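Local coordinates for histidine kinase (Synechocystis sp., PDB 5DFY), which binds phycocyanobilin covalently through this cyanobacteriochrome GAF domain, as part of a photoreceptor that probably phosphorylates itself on histidine to start a two-component signal, at residues R56-S59 and D60-H64; C138-D141 and N142-F146; V156-E160 and Q161-L165; V194-Y197 and Q198-L202. All coordinates share one frame; numbering follows the deposited sequence. Where two conformers were deposited one is given.

All four interactions are local, and they follow one another along the chain without nesting or crossing. Interaction 1 is a stretch of helix 50-66, near the start of the GAF domain. Interaction 2 lies on helix 137-145, which carries the bilin, on the opposite side of the chain's centre from interaction 1. Interaction 3 closes the hairpin between strands 150-158 and 161-170 of the antiparallel sheet. Interaction 4 is near the end of helix 179-203. Interactions 3 and 4 touch: Val158 CG1 lies 3.7 Å from Tyr197 CB, so the hairpin end packs on the last helix. Both also reach the second subunit. Interactions 2 and 4 lie farthest apart, with centres about 33 Å from each other.

Interaction 1 of 4, residues R56-S59 and D60-H64; sequences RATS and DEVRH
Asp60 packs back on Arg56, one turn earlier in helix 50-66. Its N donates to Arg56 O at 2.9 Å, a nearly straight bond of 167°. Its carboxylate hangs beside the same carbonyl, because CG is anti to the carbonyl carbon and near the backbone N (chi1 -71°). OD2 meets the aliphatic part of Arg56, 3.6 Å from Arg56 CG. The guanidinium is turned elsewhere. Arg56 NE stays 5.1 Å from Asp60 OD2, and Arg56 NH1 bonds to Asn53. Opposite charges are therefore near each other without a salt bridge. The other carboxylate oxygen, OD1, bonds to Ser88 OG on strand 82-89, which also accepts from Arg63 NE. With an alanine here, Ser88 OG would probably lose its carboxylate partner, and the helix one of its ties to strand 82-89. Ser59 and Thr58 are the next most covered. Ser59 accepts from Arg63 N at 3.1 Å through its backbone O. Its side chain faces the sheet, and in the conformer given OG bonds to Phe55 O. Thr58 accepts from Val62 N through its O, at 2.9 Å, and its OG1 bonds to Ile54 O. Val62 CG2 lies 3.2 Å from Thr58 O, and the two residues' methyls meet more loosely. Both side chains pack on helix 179-203. This segment thus joins the GAF sheet to its C-terminal helix. Ser88 OG accepts from Arg63 NE, which leaves its proton for Asp60 OD1. The serine thus links both side chains to strand 82-89, and the link probably steadies them.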
# COMPACT_ATOMS: atom_id res chain seq x y z
N ARG A 56 -1.90 19.02 -2.73
CA ARG A 56 -2.84 20.14 -2.87
C ARG A 56 -4.27 19.63 -3.03
O ARG A 56 -5.19 20.08 -2.34
CB ARG A 56 -2.45 21.01 -4.07
CG ARG A 56 -3.32 22.25 -4.25
CD ARG A 56 -2.85 23.05 -5.46
NE ARG A 56 -3.02 22.30 -6.71
CZ ARG A 56 -2.03 21.71 -7.39
NH1 ARG A 56 -0.77 21.78 -6.95
NH2 ARG A 56 -2.30 21.05 -8.51
N ALA A 57 -4.47 18.68 -3.90
CA ALA A 57 -5.81 18.19 -4.16
C ALA A 57 -6.41 17.62 -2.89
O ALA A 57 -7.55 17.92 -2.55
CB ALA A 57 -5.81 17.14 -5.28
N THR A 58 -5.65 16.80 -2.19
CA THR A 58 -6.18 16.16 -1.00
C THR A 58 -6.48 17.18 0.08
O THR A 58 -7.54 17.13 0.70
CB THR A 58 -5.19 15.11 -0.42
OG1 THR A 58 -5.05 14.03 -1.36
CG2 THR A 58 -5.69 14.56 0.91
N SER A 59 -5.57 18.10 0.31
CA SER A 59 -5.69 19.05 1.41
C SER A 59 -6.88 19.97 1.18
O SER A 59 -7.65 20.25 2.08
CB SER A 59 -4.41 19.89 1.57
OG SER A 59 -3.29 19.07 1.89
N ASP A 60 -7.01 20.45 -0.07
CA ASP A 60 -8.13 21.32 -0.43
C ASP A 60 -9.45 20.55 -0.34
O ASP A 60 -10.47 21.11 0.07
CB ASP A 60 -7.98 21.88 -1.85
CG ASP A 60 -6.87 22.92 -1.98
OD1 ASP A 60 -6.33 23.43 -0.96
OD2 ASP A 60 -6.54 23.26 -3.14
N GLU A 61 -9.44 19.28 -0.73
CA GLU A 61 -10.63 18.45 -0.63
C GLU A 61 -11.09 18.30 0.82
O GLU A 61 -12.27 18.47 1.12
CB GLU A 61 -10.37 17.08 -1.29
CG GLU A 61 -11.52 16.08 -1.15
CD GLU A 61 -11.17 14.69 -1.70
OE1 GLU A 61 -10.02 14.22 -1.54
OE2 GLU A 61 -12.07 14.06 -2.30
N VAL A 62 -10.15 18.02 1.73
CA VAL A 62 -10.47 17.90 3.14
C VAL A 62 -11.09 19.20 3.65
O VAL A 62 -12.11 19.19 4.34
CB VAL A 62 -9.24 17.54 3.98
CG1 VAL A 62 -9.56 17.59 5.46
CG2 VAL A 62 -8.73 16.17 3.56
N ARG A 63 -10.47 20.32 3.32
CA ARG A 63 -10.90 21.59 3.88
C ARG A 63 -12.30 21.89 3.38
O ARG A 63 -13.14 22.38 4.13
CB ARG A 63 -9.94 22.72 3.51
CG ARG A 63 -10.31 24.03 4.24
CD ARG A 63 -9.16 25.03 4.27
NE ARG A 63 -8.76 25.51 2.95
CZ ARG A 63 -9.36 26.49 2.28
NH1 ARG A 63 -10.43 27.10 2.78
NH2 ARG A 63 -8.88 26.87 1.10
N HIS A 64 -12.53 21.57 2.11
CA HIS A 64 -13.83 21.72 1.46
C HIS A 64 -14.89 20.80 2.10
O HIS A 64 -15.96 21.26 2.48
CB HIS A 64 -13.67 21.44 -0.03
CG HIS A 64 -14.91 21.67 -0.83
ND1 HIS A 64 -15.45 20.71 -1.66
CD2 HIS A 64 -15.71 22.76 -0.94
CE1 HIS A 64 -16.54 21.19 -2.24
NE2 HIS A 64 -16.72 22.43 -1.82

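Interaction 2 of 4, residues C138-D141 and N142-F146; sequences CHLD and NLRRF. With CYC (phycocyanobilin), chain B.
Leu143 packs on the ring of His139, one turn earlier in helix 137-145, the bilin-binding helix of the GAF domain. Cys138 holds phycocyanobilin by a thioether, SG to CYC CAC at 1.8 Å. His139 CG is anti to the backbone N (chi1 -178°), which carries the ring out to the bilin. His139 ND1 donates to CYC O1D at 2.9 Å (161°), with the oxygen in the plane of the ring. One ring face meets CYC NA and ND. Leu143 CD1 covers the opposite face, 4.0 Å from the ring centroid, in a CH-pi contact. The chromophore and the leucine thus sandwich the ring. Asn142 ND2 donates to CYC OC at 2.7 Å. Tyr169, Asp108, Thr136, Arg118 and Thr153 also hydrogen-bond to the bilin.

In the second shell, Arg145 NH1 donates to Asn142 OD1 at 2.9 Å, from above the amide carbonyl plane. This bond and the one to CYC OC together probably fix the amide's rotation. Phe146 CZ lies over the centre of the Arg145 guanidinium, and Arg145 NH1 also reaches Leu105 O. Farther from the bilin, Leu140 CD2 lies over one face of the Arg144 guanidinium, which forms a salt bridge with Glu131. A water accepts from Arg144 NH1 at 2.9 Å and donates to Asp141 OD1 at 2.6 Å.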
# COMPACT_ATOMS: atom_id res chain seq x y z
N CYS A 138 3.94 21.90 26.92
CA CYS A 138 4.75 22.11 25.72
C CYS A 138 3.93 21.80 24.46
O CYS A 138 4.17 22.39 23.41
CB CYS A 138 6.03 21.27 25.76
SG CYS A 138 5.78 19.48 25.84
N HIS A 139 2.98 20.89 24.59
CA HIS A 139 2.12 20.46 23.48
C HIS A 139 1.06 21.54 23.23
O HIS A 139 0.90 22.02 22.10
CB HIS A 139 1.50 19.09 23.80
CG HIS A 139 0.64 18.52 22.72
ND1 HIS A 139 -0.19 17.45 22.95
CD2 HIS A 139 0.50 18.83 21.41
CE1 HIS A 139 -0.83 17.13 21.83
NE2 HIS A 139 -0.42 17.95 20.88
N LEU A 140 0.37 21.94 24.30
CA LEU A 140 -0.64 23.00 24.22
C LEU A 140 -0.04 24.29 23.67
O LEU A 140 -0.70 25.01 22.93
CB LEU A 140 -1.27 23.25 25.60
CG LEU A 140 -2.37 24.31 25.65
CD1 LEU A 140 -3.43 24.04 24.59
CD2 LEU A 140 -3.01 24.38 27.03
N ASP A 141 1.20 24.59 24.04
CA ASP A 141 1.83 25.82 23.57
C ASP A 141 1.96 25.78 22.06
O ASP A 141 1.76 26.80 21.39
CB ASP A 141 3.21 26.03 24.20
CG ASP A 141 3.13 26.34 25.70
OD1 ASP A 141 2.05 26.76 26.18
OD2 ASP A 141 4.17 26.18 26.38
N ASN A 142 2.30 24.62 21.51
CA ASN A 142 2.44 24.53 20.07
C ASN A 142 1.08 24.56 19.39
O ASN A 142 0.95 25.14 18.32
CB ASN A 142 3.21 23.27 19.67
CG ASN A 142 4.68 23.56 19.43
OD1 ASN A 142 5.07 24.69 19.16
ND2 ASN A 142 5.50 22.53 19.53
N LEU A 143 0.07 23.96 20.00
CA LEU A 143 -1.28 24.03 19.45
C LEU A 143 -1.73 25.49 19.36
O LEU A 143 -2.22 25.92 18.32
CB LEU A 143 -2.25 23.20 20.28
CG LEU A 143 -2.00 21.68 20.19
CD1 LEU A 143 -2.61 20.94 21.35
CD2 LEU A 143 -2.56 21.13 18.87
N ARG A 144 -1.56 26.24 20.44
CA ARG A 144 -1.90 27.66 20.43
C ARG A 144 -1.10 28.44 19.40
O ARG A 144 -1.64 29.30 18.69
CB ARG A 144 -1.67 28.26 21.82
CG ARG A 144 -2.61 27.73 22.85
CD ARG A 144 -2.13 28.15 24.22
NE ARG A 144 -3.16 27.95 25.22
CZ ARG A 144 -2.98 28.17 26.52
NH1 ARG A 144 -1.80 28.58 26.96
NH2 ARG A 144 -3.98 27.97 27.36
N ARG A 145 0.19 28.15 19.30
CA ARG A 145 1.07 28.82 18.36
C ARG A 145 0.58 28.66 16.92
O ARG A 145 0.65 29.58 16.10
CB ARG A 145 2.50 28.27 18.52
CG ARG A 145 3.52 28.70 17.51
CD ARG A 145 4.83 27.92 17.79
NE ARG A 145 5.74 27.97 16.65
CZ ARG A 145 6.58 26.99 16.31
NH1 ARG A 145 6.65 25.86 17.00
NH2 ARG A 145 7.36 27.15 15.25
N PHE A 146 0.06 27.47 16.62
CA PHE A 146 -0.44 27.18 15.29
C PHE A 146 -1.94 27.46 15.15
O PHE A 146 -2.56 27.10 14.14
CB PHE A 146 -0.10 25.74 14.94
CG PHE A 146 1.39 25.50 14.84
CD1 PHE A 146 2.22 26.41 14.20
CD2 PHE A 146 1.96 24.38 15.40
CE1 PHE A 146 3.58 26.20 14.13
CE2 PHE A 146 3.32 24.17 15.33
CZ PHE A 146 4.12 25.07 14.70
CHA CYC B . 1.00 14.10 21.70
NA CYC B . 1.55 15.42 19.60
C1A CYC B . 0.84 14.41 20.41
C2A CYC B . -0.17 13.77 19.50
C3A CYC B . -0.07 14.37 18.19
C4A CYC B . 0.98 15.40 18.26
CMA CYC B . -0.91 13.98 17.00
CAA CYC B . -1.07 12.62 19.91
CBA CYC B . -0.13 11.41 19.76
CGA CYC B . -0.68 10.05 20.19
O1A CYC B . -1.72 10.01 20.88
O2A CYC B . -0.09 8.96 19.88
CHB CYC B . 1.55 16.27 17.20
NB CYC B . -0.59 16.85 16.02
C1B CYC B . 0.89 16.69 16.13
C2B CYC B . 1.50 17.10 14.86
C3B CYC B . 0.48 17.51 13.99
C4B CYC B . -0.83 17.40 14.66
CMB CYC B . 2.99 17.06 14.60
CAB CYC B . 0.66 18.01 12.56
CBB CYC B . 0.07 17.01 11.58
OB CYC B . -1.93 17.66 14.25
NC CYC B . 4.61 18.24 21.68
C1C CYC B . 5.11 19.34 21.40
C2C CYC B . 6.24 19.77 22.62
C3C CYC B . 6.57 18.64 23.19
C4C CYC B . 5.24 17.74 23.01
CMC CYC B . 7.41 20.62 22.00
CAC CYC B . 7.01 18.68 24.75
CBC CYC B . 8.40 19.27 24.84
OC CYC B . 4.86 20.02 20.43
CHD CYC B . 4.88 16.70 23.78
ND CYC B . 3.04 15.63 22.32
C1D CYC B . 3.70 15.83 23.51
C2D CYC B . 3.10 15.08 24.48
C3D CYC B . 2.08 14.40 23.91
C4D CYC B . 2.05 14.75 22.56
CMD CYC B . 3.58 15.05 25.93
CAD CYC B . 1.14 13.44 24.60
CBD CYC B . -0.17 14.12 24.94
CGD CYC B . 0.07 15.20 25.98
O1D CYC B . -0.02 16.43 25.68
O2D CYC B . 0.37 14.89 27.17
O HOH W 1 0.82 29.04 25.71

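Interaction 3 of 4, residues V156-E160 and Q161-L165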
# COMPACT_ATOMS: atom_id res chain seq x y z
N VAL A 156 -1.28 8.52 7.63
CA VAL A 156 -1.13 8.28 6.21
C VAL A 156 -0.15 7.13 6.03
O VAL A 156 1.05 7.30 6.29
CB VAL A 156 -0.61 9.53 5.48
CG1 VAL A 156 -0.50 9.24 4.00
CG2 VAL A 156 -1.52 10.72 5.73
N PHE A 157 -0.66 5.99 5.57
CA PHE A 157 0.17 4.83 5.26
C PHE A 157 0.45 4.77 3.77
O PHE A 157 -0.46 4.90 2.95
CB PHE A 157 -0.48 3.52 5.72
CG PHE A 157 -0.23 3.21 7.16
CD1 PHE A 157 -0.95 3.87 8.14
CD2 PHE A 157 0.74 2.29 7.53
CE1 PHE A 157 -0.71 3.63 9.48
CE2 PHE A 157 0.98 2.04 8.87
CZ PHE A 157 0.25 2.70 9.84
N VAL A 158 1.73 4.62 3.46
CA VAL A 158 2.21 4.51 2.09
C VAL A 158 2.76 3.10 1.99
O VAL A 158 3.79 2.77 2.59
CB VAL A 158 3.26 5.57 1.78
CG1 VAL A 158 3.98 5.33 0.44
CG2 VAL A 158 2.59 6.94 1.78
N GLY A 159 2.04 2.25 1.27
CA GLY A 159 2.43 0.86 1.23
C GLY A 159 2.35 0.31 2.63
O GLY A 159 1.32 0.44 3.29
N GLU A 160 3.56 -0.20 3.08
CA GLU A 160 3.47 -0.76 4.42
C GLU A 160 3.96 0.22 5.50
O GLU A 160 3.97 -0.11 6.67
CB GLU A 160 4.25 -2.09 4.48
CG GLU A 160 5.73 -1.98 4.23
CD GLU A 160 6.43 -3.35 4.18
OE1 GLU A 160 5.87 -4.35 4.66
OE2 GLU A 160 7.56 -3.43 3.66
N GLN A 161 4.21 1.37 5.17
CA GLN A 161 4.87 2.30 6.08
C GLN A 161 4.00 3.46 6.56
O GLN A 161 3.22 4.02 5.81
CB GLN A 161 6.09 2.86 5.41
CG GLN A 161 7.06 1.73 5.11
CD GLN A 161 8.27 2.16 4.36
OE1 GLN A 161 8.32 3.24 3.78
NE2 GLN A 161 9.29 1.29 4.35
N LEU A 162 4.16 3.80 7.83
CA LEU A 162 3.57 5.01 8.39
C LEU A 162 4.39 6.18 7.90
O LEU A 162 5.47 6.47 8.40
CB LEU A 162 3.54 4.98 9.92
CG LEU A 162 3.02 6.28 10.58
CD1 LEU A 162 1.60 6.58 10.18
CD2 LEU A 162 3.15 6.17 12.10
N TRP A 163 3.87 6.85 6.88
CA TRP A 163 4.61 7.86 6.16
C TRP A 163 4.44 9.25 6.76
O TRP A 163 5.34 10.08 6.70
CB TRP A 163 4.14 7.83 4.71
CG TRP A 163 4.57 8.94 3.81
CD1 TRP A 163 5.62 8.93 2.94
CD2 TRP A 163 3.94 10.22 3.66
NE1 TRP A 163 5.67 10.13 2.25
CE2 TRP A 163 4.66 10.93 2.69
CE3 TRP A 163 2.83 10.82 4.26
CZ2 TRP A 163 4.30 12.22 2.29
CZ3 TRP A 163 2.49 12.10 3.87
CH2 TRP A 163 3.23 12.79 2.90
N GLY A 164 3.28 9.49 7.35
CA GLY A 164 2.99 10.83 7.83
C GLY A 164 1.61 10.91 8.43
O GLY A 164 0.96 9.90 8.70
N LEU A 165 1.16 12.15 8.61
CA LEU A 165 -0.11 12.48 9.22
C LEU A 165 -0.86 13.47 8.33
O LEU A 165 -0.24 14.29 7.67
CB LEU A 165 0.06 13.10 10.61
CG LEU A 165 0.91 12.34 11.61
CD1 LEU A 165 1.06 13.14 12.91
CD2 LEU A 165 0.31 11.01 11.91
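Val156 to Val158 pair antiparallel with Gln161 to Gly164 through a type II' turn from Val158 to Gln161, and Val156 O accepts from Trp163 N at 2.9 Å and weakly from Gly164 N, so that both residues face Val156 in a classic beta bulge. On one face of the sheet Trp163 meets both valines. Val158 CG2 lies over a face of the indole and 3.4 Å from Trp163 CB. Val156 runs alongside, and its CG1 approaches Trp163 CE3 obliquely at 3.7 Å. This hairpin joins strands 150-158 and 161-170 of the GAF sheet. Its valines pack on helix 179-203.

On the other face, Phe157 folds across its non-hydrogen-bonded partner Leu162. CG is anti to the carbonyl carbon (chi1 -84°), which brings the ring over the opposite strand. Leu162 CA then lies over a ring face, 4.1 Å from the centroid, and Phe157 CE1 meets Leu162 CD1 at 3.8 Å. A serine here lacks the ring, so Leu162 would probably lose its cover on this side and His122 its stacking partner. At the turn, Glu160 OE2 makes a weak hydrogen bond to His122 NE2 of the second subunit.

Interaction 4 of 4, residues V194-Y197 and Q198-L202; sequences VAVY and QAQLL
Gln198 N bonds to Val194 O at 2.9 Å, the first of four such bonds from 198-202 back to 194-197 in helix 179-203, the C-terminal helix of the GAF domain. The Gln198 side chain bends at chi2 (64°) and turns away from the preceding turn. Its OE1 accepts from Gln191 NE2 of the second subunit, so this face of the helix belongs to the dimer interface. Ala199 follows, with N on Ala195 O at 3.0 Å. Its CB rests near the carbonyls of Ala195 and Val196.

Gln200 N bonds to Val196 O. The extended Gln200 side chain runs back along the helix, with CG anti to the carbonyl carbon (chi1 -64°). Its amide sits between two residues of the previous turn. NE2 lies 3.8 Å from Val196 CG1. OE1 lies at the edge of the Tyr197 ring, in its plane, 3.5 Å from Tyr197 CD1. The amide stands almost upright to that ring, with the planes 78° apart. Val196, Tyr197 and Gln200 also pack on Val158 of strand 150-158.

Leu201 N bonds to Tyr197 O at 2.9 Å. Its side chain covers a face of the Tyr197 ring, and CD2 reaches CZ at 3.9 Å. Leu201 CG lies 4.2 Å from the ring centroid, almost straight above it, in a CH-pi contact.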
# COMPACT_ATOMS: atom_id res chain seq x y z
N VAL A 194 -2.04 5.73 -0.87
CA VAL A 194 -1.99 4.94 -2.10
C VAL A 194 -1.54 5.80 -3.27
O VAL A 194 -0.74 5.36 -4.08
CB VAL A 194 -3.37 4.30 -2.40
CG1 VAL A 194 -3.46 3.85 -3.85
CG2 VAL A 194 -3.62 3.16 -1.48
N ALA A 195 -2.02 7.04 -3.37
CA ALA A 195 -1.58 7.93 -4.45
C ALA A 195 -0.09 8.20 -4.37
O ALA A 195 0.60 8.24 -5.38
CB ALA A 195 -2.36 9.24 -4.42
N VAL A 196 0.42 8.43 -3.16
CA VAL A 196 1.84 8.65 -2.99
C VAL A 196 2.63 7.41 -3.41
O VAL A 196 3.61 7.52 -4.14
CB VAL A 196 2.19 9.06 -1.53
CG1 VAL A 196 3.67 9.08 -1.30
CG2 VAL A 196 1.58 10.43 -1.23
N TYR A 197 2.19 6.23 -3.00
CA TYR A 197 2.96 5.04 -3.33
C TYR A 197 2.93 4.78 -4.83
O TYR A 197 3.95 4.43 -5.41
CB TYR A 197 2.46 3.82 -2.54
CG TYR A 197 3.39 2.63 -2.60
CD1 TYR A 197 4.76 2.78 -2.45
CD2 TYR A 197 2.90 1.37 -2.74
CE1 TYR A 197 5.61 1.70 -2.50
CE2 TYR A 197 3.74 0.28 -2.78
CZ TYR A 197 5.09 0.45 -2.65
OH TYR A 197 5.92 -0.64 -2.71
N GLN A 198 1.75 4.95 -5.44
CA GLN A 198 1.61 4.79 -6.89
C GLN A 198 2.58 5.72 -7.63
O GLN A 198 3.24 5.31 -8.59
CB GLN A 198 0.16 5.05 -7.29
CG GLN A 198 -0.10 5.00 -8.79
CD GLN A 198 0.17 3.62 -9.37
OE1 GLN A 198 1.27 3.33 -9.88
NE2 GLN A 198 -0.84 2.76 -9.30
N ALA A 199 2.68 6.96 -7.16
CA ALA A 199 3.56 7.94 -7.79
C ALA A 199 5.00 7.50 -7.66
O ALA A 199 5.79 7.64 -8.59
CB ALA A 199 3.36 9.31 -7.18
N GLN A 200 5.36 6.95 -6.50
CA GLN A 200 6.73 6.49 -6.28
C GLN A 200 7.05 5.33 -7.21
O GLN A 200 8.12 5.27 -7.80
CB GLN A 200 6.96 6.07 -4.83
CG GLN A 200 6.84 7.19 -3.80
CD GLN A 200 6.99 6.69 -2.38
OE1 GLN A 200 6.98 5.49 -2.14
NE2 GLN A 200 7.17 7.61 -1.43
N LEU A 201 6.12 4.39 -7.33
CA LEU A 201 6.35 3.22 -8.16
C LEU A 201 6.61 3.64 -9.60
O LEU A 201 7.46 3.05 -10.28
CB LEU A 201 5.15 2.26 -8.13
CG LEU A 201 4.89 1.52 -6.82
CD1 LEU A 201 3.66 0.64 -6.96
CD2 LEU A 201 6.10 0.71 -6.40
N LEU A 202 5.88 4.63 -10.09
CA LEU A 202 6.05 5.08 -11.46
C LEU A 202 7.31 5.94 -11.62
O LEU A 202 8.04 5.79 -12.60
CB LEU A 202 4.82 5.86 -11.93
CG LEU A 202 3.53 5.03 -11.98
CD1 LEU A 202 2.36 5.91 -12.41
CD2 LEU A 202 3.65 3.79 -12.89